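Side-chain contacts in acetyltransferase, GNAT family (Enterococcus faecalis, PDB 1U6M), which probably transfers an acyl group from an acyl-coenzyme A donor to an acceptor that is not established: residues Leu18-Val21 against Ile22-Met26; Glu122-Arg125 against Gly126-Ile129; Pro158-Arg161 against Lys162-Ser166. All blocks are in the same frame, centred on the assembly; numbering follows the deposited sequence.

Interaction 1: residues Leu18-Val21 against Ile22-Met26; sequences LVLV and ILKDM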
loop_
_atom_site.group_PDB
_atom_site.type_symbol
_atom_site.label_atom_id
_atom_site.label_comp_id
_atom_site.label_asym_id
_atom_site.label_seq_id
_atom_site.Cartn_x
_atom_site.Cartn_y
_atom_site.Cartn_z
ATOM N N LEU A 18 -1.182 -9.783 -4.383
ATOM C CA LEU A 18 -1.136 -9.298 -3.038
ATOM C C LEU A 18 -2.228 -8.244 -2.806
ATOM O O LEU A 18 -2.904 -8.270 -1.774
ATOM C CB LEU A 18 0.275 -8.771 -2.715
ATOM C CG LEU A 18 1.382 -9.820 -2.586
ATOM C CD1 LEU A 18 2.753 -9.147 -2.519
ATOM C CD2 LEU A 18 1.108 -10.725 -1.358
ATOM N N VAL A 19 -2.381 -7.318 -3.756
ATOM C CA VAL A 19 -3.460 -6.294 -3.726
ATOM C C VAL A 19 -4.875 -6.907 -3.740
ATOM O O VAL A 19 -5.739 -6.481 -2.988
ATOM C CB VAL A 19 -3.315 -5.222 -4.876
ATOM C CG1 VAL A 19 -4.452 -4.265 -4.863
ATOM C CG2 VAL A 19 -2.039 -4.445 -4.675
ATOM N N LEU A 20 -5.114 -7.911 -4.576
ATOM C CA LEU A 20 -6.383 -8.634 -4.526
ATOM C C LEU A 20 -6.788 -8.968 -3.117
ATOM O O LEU A 20 -7.985 -8.933 -2.808
ATOM C CB LEU A 20 -6.316 -9.928 -5.308
ATOM C CG LEU A 20 -7.548 -10.395 -6.094
ATOM C CD1 LEU A 20 -7.518 -11.922 -6.238
ATOM C CD2 LEU A 20 -8.847 -9.943 -5.542
ATOM N N VAL A 21 -5.826 -9.349 -2.264
ATOM C CA VAL A 21 -6.168 -9.756 -0.892
ATOM C C VAL A 21 -6.833 -8.612 -0.138
ATOM O O VAL A 21 -7.884 -8.793 0.473
ATOM C CB VAL A 21 -4.948 -10.341 -0.072
ATOM C CG1 VAL A 21 -5.317 -10.550 1.380
ATOM C CG2 VAL A 21 -4.503 -11.647 -0.646
ATOM N N ILE A 22 -6.182 -7.445 -0.166
ATOM C CA ILE A 22 -6.715 -6.166 0.340
ATOM C C ILE A 22 -8.132 -5.818 -0.168
ATOM O O ILE A 22 -8.970 -5.421 0.641
ATOM C CB ILE A 22 -5.732 -5.013 -0.026
ATOM C CG1 ILE A 22 -4.389 -5.223 0.692
ATOM C CG2 ILE A 22 -6.302 -3.630 0.321
ATOM C CD1 ILE A 22 -3.287 -4.498 0.075
ATOM N N LEU A 23 -8.366 -5.923 -1.487
ATOM C CA LEU A 23 -9.670 -5.615 -2.101
ATOM C C LEU A 23 -10.531 -6.771 -1.647
ATOM O O LEU A 23 -10.029 -7.867 -1.461
ATOM C CB LEU A 23 -9.591 -5.565 -3.640
ATOM C CG LEU A 23 -8.559 -4.654 -4.326
ATOM C CD1 LEU A 23 -8.800 -4.613 -5.768
ATOM C CD2 LEU A 23 -8.516 -3.227 -3.756
ATOM N N LYS A 24 -11.790 -6.656 -1.375
ATOM C CA LYS A 24 -12.296 -8.012 -0.936
ATOM C C LYS A 24 -12.170 -8.349 0.546
ATOM O O LYS A 24 -13.107 -8.885 1.111
ATOM C CB LYS A 24 -11.586 -9.158 -1.694
ATOM C CG LYS A 24 -10.724 -10.036 -0.855
ATOM C CD LYS A 24 -10.755 -11.414 -1.428
ATOM C CE LYS A 24 -10.185 -11.463 -2.823
ATOM N NZ LYS A 24 -10.103 -12.903 -3.237
ATOM N N ASP A 25 -11.010 -8.089 1.143
ATOM C CA ASP A 25 -10.987 -7.800 2.551
ATOM C C ASP A 25 -11.766 -6.485 2.822
ATOM O O ASP A 25 -12.325 -6.312 3.884
ATOM C CB ASP A 25 -9.552 -7.721 3.044
ATOM C CG ASP A 25 -9.453 -7.357 4.530
ATOM O OD1 ASP A 25 -9.404 -6.136 4.864
ATOM O OD2 ASP A 25 -9.420 -8.295 5.368
ATOM N N MET A 26 -11.771 -5.567 1.860
ATOM C CA MET A 26 -12.672 -4.394 1.824
ATOM C C MET A 26 -14.059 -4.770 1.294
ATOM O O MET A 26 -15.003 -3.985 1.408
ATOM C CB MET A 26 -12.142 -3.305 0.867
ATOM C CG MET A 26 -10.976 -2.550 1.341
ATOM S SD MET A 26 -10.175 -1.641 -0.001
ATOM C CE MET A 26 -11.134 -0.100 0.062
#
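The carbonyl group of Val-19 meets the N-H of Leu-23, and that of Val-21 meets the N-H of Asp-25. The first bond measures 3.1 Å from Leu-23 N to Val-19 O, with a C=O...N angle of 165°. The second is longer, 3.3 Å from Asp-25 N to Val-21 O, and Asp-25 CB comes against the same oxygen. Both bonds span four residues and belong to helix 12-25, which follows the first strand of the GNAT fold.

Beyond Ile-22 the backbone is irregular: Leu-23 takes an extended psi of 145°, and the following Lys-24 has positive phi. The conformation of the peptide between them is doubtful, because it leaves Leu-23 O only 2.7 Å from another acceptor, Leu-20 O.

On the inward side, Val-19 CG1 stands anti to the backbone N (chi1 177°), which brings this methyl to 4.2 Å from Leu-23 CG as the two side chains cross obliquely. Both also press on Leu-43 of helix 36-47. Ile-22 directs its side chain elsewhere, to Thr-117 and Ser-119 of strand 112-120, so successive residues of this turn face different layers of the fold.

A second pairing is made by Leu-20 and Lys-24. The lysine chain, bent at chi2 and chi3, runs back past Leu-20 O, which Lys-24 CG approaches to 3.5 Å. Its ammonium nitrogen forms a salt bridge with Glu-36 of helix 36-47. The methylene before that charge makes a tight, somewhat strained contact with the leucine, Lys-24 CE lying 3.4 Å from Leu-20 CD2.

Interaction 2: residues Glu122-Arg125 against Gly126-Ile129; sequences ERFR and GMGI. With SO4 (sulfate ion), chain E.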
loop_
_atom_site.group_PDB
_atom_site.type_symbol
_atom_site.label_atom_id
_atom_site.label_comp_id
_atom_site.label_asym_id
_atom_site.label_seq_id
_atom_site.Cartn_x
_atom_site.Cartn_y
_atom_site.Cartn_z
ATOM N N GLU A 122 0.785 -14.852 2.086
ATOM C CA GLU A 122 0.254 -15.849 3.041
ATOM C C GLU A 122 1.188 -17.043 3.210
ATOM O O GLU A 122 1.290 -17.576 4.310
ATOM C CB GLU A 122 -1.163 -16.380 2.597
ATOM N N ARG A 123 1.874 -17.461 2.143
ATOM C CA ARG A 123 2.860 -18.521 2.284
ATOM C C ARG A 123 4.082 -18.137 3.160
ATOM O O ARG A 123 4.873 -19.037 3.539
ATOM C CB ARG A 123 3.353 -18.947 0.913
ATOM C CG ARG A 123 2.325 -19.604 0.044
ATOM C CD ARG A 123 2.952 -19.944 -1.304
ATOM N NE ARG A 123 3.262 -18.747 -2.069
ATOM C CZ ARG A 123 4.320 -18.594 -2.869
ATOM N NH1 ARG A 123 5.232 -19.574 -3.006
ATOM N NH2 ARG A 123 4.465 -17.427 -3.520
ATOM N N PHE A 124 4.279 -16.832 3.450
ATOM C CA PHE A 124 5.493 -16.389 4.154
ATOM C C PHE A 124 5.189 -15.646 5.435
ATOM O O PHE A 124 5.920 -14.757 5.816
ATOM C CB PHE A 124 6.397 -15.570 3.238
ATOM C CG PHE A 124 6.781 -16.290 1.965
ATOM C CD1 PHE A 124 7.641 -17.377 1.998
ATOM C CD2 PHE A 124 6.285 -15.894 0.747
ATOM C CE1 PHE A 124 7.999 -18.040 0.836
ATOM C CE2 PHE A 124 6.645 -16.537 -0.411
ATOM C CZ PHE A 124 7.485 -17.608 -0.368
ATOM N N ARG A 125 4.082 -15.983 6.083
ATOM C CA ARG A 125 3.718 -15.352 7.322
ATOM C C ARG A 125 4.579 -15.907 8.409
ATOM O O ARG A 125 4.993 -17.086 8.367
ATOM C CB ARG A 125 2.241 -15.588 7.703
ATOM C CG ARG A 125 1.149 -15.060 6.723
ATOM C CD ARG A 125 1.489 -13.697 6.048
ATOM N NE ARG A 125 1.580 -12.661 7.064
ATOM C CZ ARG A 125 0.553 -11.929 7.499
ATOM N NH1 ARG A 125 -0.672 -12.074 6.986
ATOM N NH2 ARG A 125 0.764 -11.025 8.437
ATOM N N GLY A 126 4.837 -15.066 9.405
ATOM C CA GLY A 126 5.421 -15.542 10.639
ATOM C C GLY A 126 6.919 -15.530 10.521
ATOM O O GLY A 126 7.580 -16.057 11.397
ATOM N N MET A 127 7.446 -14.911 9.459
ATOM C CA MET A 127 8.897 -14.829 9.191
ATOM C C MET A 127 9.523 -13.452 9.373
ATOM O O MET A 127 10.638 -13.235 8.975
ATOM C CB MET A 127 9.264 -15.369 7.811
ATOM C CG MET A 127 8.668 -16.743 7.470
ATOM S SD MET A 127 8.811 -17.275 5.753
ATOM C CE MET A 127 10.263 -16.560 5.194
ATOM N N GLY A 128 8.865 -12.525 10.050
ATOM C CA GLY A 128 9.533 -11.216 10.223
ATOM C C GLY A 128 9.546 -10.238 9.023
ATOM O O GLY A 128 10.159 -9.185 9.128
ATOM N N ILE A 129 8.886 -10.564 7.900
ATOM C CA ILE A 129 9.019 -9.786 6.636
ATOM C C ILE A 129 8.416 -8.376 6.704
ATOM O O ILE A 129 9.063 -7.405 6.291
ATOM C CB ILE A 129 8.511 -10.571 5.428
ATOM C CG1 ILE A 129 9.438 -11.790 5.228
ATOM C CG2 ILE A 129 8.400 -9.644 4.130
ATOM C CD1 ILE A 129 8.989 -12.810 4.186
HETATM O O2 SO4 E . 3.626 -10.319 8.834
HETATM O O3 SO4 E . 5.445 -10.459 9.004
HETATM O O4 SO4 E . 4.264 -11.650 9.039
HETATM O O HOH W 1 6.819 -12.796 7.254
#
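Phe-124 and Met-127 meet through a Met-aromatic contact: Met-127 SD lies in the plane of the Phe-124 ring, at its edge, 5.2 Å from the centroid. The methionine reaches it with CG anti to its own carbonyl carbon and then bends at chi3 (31°), while SD also stands 3.9 Å from Phe-124 CB. Ile-129 approaches from its own side, its CD1 lying 3.9 Å from Phe-124 CB.

Arg-125 turns the other way. Its chain folds at chi2 and chi3 (-37° and -64°), which presents the guanidinium edge to a sulfate ion, probably from the crystallisation liquor. Arg-125 NH2 donates to sulfate O2 at 3.0 Å, whereas the bonds to O4 from Arg-125 NE and Gly-126 N are weak. The ion is distorted, its oxygens being too close together, and its position is approximate. A water accepts the N-H groups of Met-127 and Ile-129 and stands 2.6 Å from Phe-124 O.

Arg-125 to Ile-129 fits the start of the Arg/Gln-x-x-Gly-x-Gly/Ala signature of GNAT enzymes, whose amides hold the coenzyme A pyrophosphate; the sulfate is consistent with that anion site. Gly-126 and Gly-128 have positive phi, which lets the loop curl tightly.

The loop joins strand 112-120 to helix 129-135, with Gly-128 at the N-cap. Phe-124 lies on Glu-67 and Ala-69 of strand 67-76; Ile-129 also touches Ala-69. On strand 59-64, Met-127 touches His-64 and Ile-129 touches Tyr-62.

Interaction 3: residues Pro158-Arg161 against Lys162-Ser166; sequences PGAR and KLYAS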
loop_
_atom_site.group_PDB
_atom_site.type_symbol
_atom_site.label_atom_id
_atom_site.label_comp_id
_atom_site.label_asym_id
_atom_site.label_seq_id
_atom_site.Cartn_x
_atom_site.Cartn_y
_atom_site.Cartn_z
ATOM N N PRO A 158 -4.270 -2.878 18.498
ATOM C CA PRO A 158 -3.306 -2.290 19.426
ATOM C C PRO A 158 -1.972 -3.040 19.331
ATOM O O PRO A 158 -0.939 -2.479 19.651
ATOM C CB PRO A 158 -3.949 -2.478 20.825
ATOM C CG PRO A 158 -5.108 -3.469 20.620
ATOM C CD PRO A 158 -5.207 -3.809 19.162
ATOM N N GLY A 159 -1.989 -4.283 18.860
ATOM C CA GLY A 159 -0.750 -4.979 18.600
ATOM C C GLY A 159 0.107 -4.307 17.537
ATOM O O GLY A 159 1.312 -4.177 17.733
ATOM N N ALA A 160 -0.519 -3.845 16.435
ATOM C CA ALA A 160 0.211 -3.229 15.336
ATOM C C ALA A 160 0.695 -1.922 15.840
ATOM O O ALA A 160 1.830 -1.542 15.593
ATOM C CB ALA A 160 -0.662 -3.035 14.093
ATOM N N ARG A 161 -0.162 -1.249 16.579
ATOM C CA ARG A 161 0.192 0.041 17.104
ATOM C C ARG A 161 1.409 -0.003 18.037
ATOM O O ARG A 161 2.295 0.902 17.953
ATOM C CB ARG A 161 -1.022 0.728 17.739
ATOM C CG ARG A 161 -0.618 1.880 18.567
ATOM C CD ARG A 161 -1.775 2.765 19.015
ATOM N NE ARG A 161 -1.148 3.801 19.832
ATOM C CZ ARG A 161 -1.730 4.495 20.806
ATOM N NH1 ARG A 161 -3.026 4.325 21.111
ATOM N NH2 ARG A 161 -1.002 5.380 21.474
ATOM N N LYS A 162 1.484 -1.044 18.897
ATOM C CA LYS A 162 2.692 -1.321 19.705
ATOM C C LYS A 162 3.946 -1.578 18.864
ATOM O O LYS A 162 5.062 -1.105 19.193
ATOM C CB LYS A 162 2.472 -2.541 20.606
ATOM C CG LYS A 162 3.193 -2.486 21.974
ATOM C CD LYS A 162 4.662 -2.169 21.885
ATOM C CE LYS A 162 5.382 -2.200 23.262
ATOM N NZ LYS A 162 4.731 -1.353 24.316
ATOM N N LEU A 163 3.776 -2.368 17.815
ATOM C CA LEU A 163 4.847 -2.613 16.853
ATOM C C LEU A 163 5.415 -1.255 16.335
ATOM O O LEU A 163 6.622 -1.019 16.382
ATOM C CB LEU A 163 4.303 -3.468 15.670
ATOM C CG LEU A 163 5.278 -4.312 14.815
ATOM C CD1 LEU A 163 4.756 -4.547 13.394
ATOM C CD2 LEU A 163 6.696 -3.791 14.782
ATOM N N TYR A 164 4.543 -0.348 15.874
ATOM C CA TYR A 164 4.991 0.941 15.302
ATOM C C TYR A 164 5.604 1.860 16.349
ATOM O O TYR A 164 6.669 2.501 16.094
ATOM C CB TYR A 164 3.840 1.651 14.580
ATOM C CG TYR A 164 3.117 0.784 13.587
ATOM C CD1 TYR A 164 1.711 0.835 13.466
ATOM C CD2 TYR A 164 3.824 -0.090 12.745
ATOM C CE1 TYR A 164 1.050 0.066 12.506
ATOM C CE2 TYR A 164 3.147 -0.891 11.776
ATOM C CZ TYR A 164 1.781 -0.799 11.679
ATOM O OH TYR A 164 1.118 -1.576 10.743
ATOM N N ALA A 165 4.954 1.952 17.504
ATOM C CA ALA A 165 5.553 2.616 18.676
ATOM C C ALA A 165 7.041 2.248 18.927
ATOM O O ALA A 165 7.889 3.112 19.162
ATOM C CB ALA A 165 4.723 2.340 19.935
ATOM N N SER A 166 7.340 0.950 18.846
ATOM C CA SER A 166 8.648 0.418 19.202
ATOM C C SER A 166 9.654 0.743 18.107
ATOM O O SER A 166 10.849 0.532 18.269
ATOM C CB SER A 166 8.538 -1.107 19.389
ATOM O OG SER A 166 8.674 -1.851 18.153
#
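Tyr-164 packs its ring over Ala-160, one turn earlier in helix 158-165, and this is the tight part of the contact. Ala-160 O sits 3.2 Å above one face of the Tyr-164 ring, displaced toward the rim, while Ala-160 CB meets Tyr-164 CE1 at 3.9 Å. With CG beside the backbone N (chi1 -51°), the ring lies back over the carbonyl of Ala-160. That carbonyl also accepts the N-H of Tyr-164 at 3.0 Å between Tyr-164 N and Ala-160 O, so the oxygen is both bonded and roofed by the ring.

The other side of the helix is loose. Lys-162 touches the preceding turn through CB, near the carbonyls of Pro-158 and Gly-159, and its bent chain then leads away from it.

The spacing Asn-x-x-Ala-x-x-Leu-Tyr resembles a motif found in many GNAT enzymes. A sulfate about 3 Å from the Tyr-164 side chain, probably from the crystallisation liquor, may mark a pocket there. Asn-157 OD1 accepts the N-H of Ala-160 at the helix start. Tyr-164 touches Leu-151 and Val-153 of strand 148-154, and Ala-160 touches Val-153. Arg-161 forms a salt bridge with Asp-171 and lies on Asn-183 of strand 180-188, where it and Tyr-164 both reach Met-185.

Overall arrangement
The three contacts follow one another along the chain and are separate: interactions 1 and 2 have centres 17 Å apart, 2 and 3 18 Å, and 1 and 3 22 Å. Interactions 1 and 2 come within about 5 Å at their nearest atoms, interactions 2 and 3 within about 8 Å. Strand 112-120 connects the first two, since Ile-22 rests on it and the loop 122-129 leaves it. Sulfate marks both later sites: one ion at the loop, another about 3 Å from the Tyr-164 side chain. By analogy with relatives, interactions 2 and 3 probably flank the acyl-coenzyme A cleft, the former at its pyrophosphate.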